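PDB 5Z3E: glycoside hydrolase 15-related protein from Kribbella flavida, which hydrolyses the alpha-1,6-glucosidic linkage of isomaltose from the non-reducing end, releasing beta-D-glucose and D-glucose. Local coordinates for residues E122-N126 against E127-P131. The protein carries 1 engineered substitution. Sequence-based numbering, arbitrary orientation.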
loop_
_atom_site.group_PDB
_atom_site.type_symbol
_atom_site.label_atom_id
_atom_site.label_comp_id
_atom_site.label_asym_id
_atom_site.label_seq_id
_atom_site.Cartn_x
_atom_site.Cartn_y
_atom_site.Cartn_z
ATOM N N GLU A 122 24.513 10.987 15.443
ATOM C CA GLU A 122 23.411 11.495 16.254
ATOM C C GLU A 122 22.110 11.079 15.594
ATOM O O GLU A 122 21.429 11.890 14.935
ATOM C CB GLU A 122 23.525 13.014 16.424
ATOM C CG GLU A 122 24.759 13.415 17.170
ATOM C CD GLU A 122 25.078 14.886 17.190
ATOM O OE1 GLU A 122 24.385 15.699 16.527
ATOM O OE2 GLU A 122 26.142 15.179 17.856
ATOM N N VAL A 123 21.775 9.789 15.690
ATOM C CA VAL A 123 20.675 9.260 14.918
ATOM C C VAL A 123 19.372 9.925 15.374
ATOM O O VAL A 123 19.090 9.972 16.579
ATOM C CB VAL A 123 20.589 7.762 15.037
ATOM C CG1 VAL A 123 19.367 7.225 14.289
ATOM C CG2 VAL A 123 21.874 7.105 14.499
ATOM N N PRO A 124 18.572 10.440 14.452
ATOM C CA PRO A 124 17.360 11.136 14.857
ATOM C C PRO A 124 16.376 10.199 15.521
ATOM O O PRO A 124 16.255 9.027 15.122
ATOM C CB PRO A 124 16.784 11.690 13.546
ATOM C CG PRO A 124 17.495 11.049 12.550
ATOM C CD PRO A 124 18.795 10.567 12.983
ATOM N N SER A 125 15.626 10.742 16.456
ATOM C CA SER A 125 14.501 10.049 17.041
ATOM C C SER A 125 13.353 9.928 16.055
ATOM O O SER A 125 13.226 10.754 15.124
ATOM C CB SER A 125 14.017 10.866 18.243
ATOM O OG SER A 125 12.763 10.387 18.718
ATOM N N ASN A 126 12.477 8.973 16.288
ATOM C CA ASN A 126 11.243 8.866 15.514
ATOM C C ASN A 126 10.489 10.190 15.476
ATOM O O ASN A 126 9.821 10.483 14.481
ATOM C CB ASN A 126 10.342 7.794 16.082
ATOM C CG ASN A 126 10.810 6.396 15.797
ATOM O OD1 ASN A 126 11.778 6.194 15.056
ATOM N ND2 ASN A 126 10.140 5.447 16.364
ATOM N N GLU A 127 10.586 11.005 16.530
ATOM C CA GLU A 127 9.841 12.268 16.547
ATOM C C GLU A 127 10.279 13.253 15.462
ATOM O O GLU A 127 9.541 14.166 15.130
ATOM C CB GLU A 127 9.884 12.932 17.918
ATOM C CG GLU A 127 11.244 13.437 18.355
ATOM C CD GLU A 127 11.211 14.260 19.618
ATOM O OE1 GLU A 127 10.106 14.542 20.138
ATOM O OE2 GLU A 127 12.302 14.628 20.105
ATOM N N GLY A 128 11.489 13.083 14.927
ATOM C CA GLY A 128 12.042 13.960 13.913
ATOM C C GLY A 128 11.900 13.460 12.477
ATOM O O GLY A 128 12.360 14.129 11.559
ATOM N N MET A 129 11.303 12.301 12.286
ATOM C CA MET A 129 11.267 11.678 10.977
ATOM C C MET A 129 10.187 12.286 10.088
ATOM O O MET A 129 9.363 13.088 10.514
ATOM C CB MET A 129 11.097 10.167 11.165
ATOM C CG MET A 129 12.228 9.550 11.979
ATOM S SD MET A 129 13.880 9.732 11.255
ATOM C CE MET A 129 13.820 8.429 10.084
ATOM N N LEU A 130 10.193 11.903 8.803
ATOM C CA LEU A 130 9.138 12.358 7.901
ATOM C C LEU A 130 7.802 11.756 8.342
ATOM O O LEU A 130 7.758 10.688 8.971
ATOM C CB LEU A 130 9.445 11.965 6.455
ATOM C CG LEU A 130 10.631 12.599 5.802
ATOM C CD1 LEU A 130 10.737 12.182 4.358
ATOM C CD2 LEU A 130 10.556 14.079 5.893
ATOM N N PRO A 131 6.703 12.431 8.035
ATOM C CA PRO A 131 5.406 12.047 8.607
ATOM C C PRO A 131 4.716 10.909 7.869
ATOM O O PRO A 131 5.098 10.515 6.752
ATOM C CB PRO A 131 4.588 13.325 8.508
ATOM C CG PRO A 131 5.113 13.928 7.243
ATOM C CD PRO A 131 6.611 13.698 7.299
#
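Pro-124 meets Met-129 with its ring atom CG 4.1 Å from the sulfur SD, the two side chains crossing at about a right angle. Met-129 CG lies anti to the carbonyl carbon and the chain bends again at chi2 and chi3, which brings SD back to the Pro-124 ring; Leu-114 and Val-118 of helix 108-119 also pack on Pro-124, while Tyr-184 and Phe-188 of helix 175-188 touch Met-129. Ser-125 holds OG anti to its own backbone N (chi1 169°). From there OG accepts the N-H of Glu-127 at 3.1 Å. This nearly straight bond (168° at the hydrogen) makes an ST turn, and Glu-127 CG lies 3.4 Å from the same OG. The serine carbonyl O takes Gly-128 N at 2.9 Å, the donor standing above the carbonyl plane. The loop, between helix 108-119 and strand 134-135 of the family 15 (alpha/alpha)6 barrel, thus illustrates how one serine can grip the N-H groups of i+2 and i+3 in a short 3-10 turn, here 126-128. Asn-126 repeats the i to i+3 spacing, its O accepting Met-129 N at 3.2 Å. Asn-126 OD1 accepts Arg-191 NH2, which also holds Pro-124 O. Ser-125 and Asn-126 both touch Trp-145, which probably binds substrate, as in relatives.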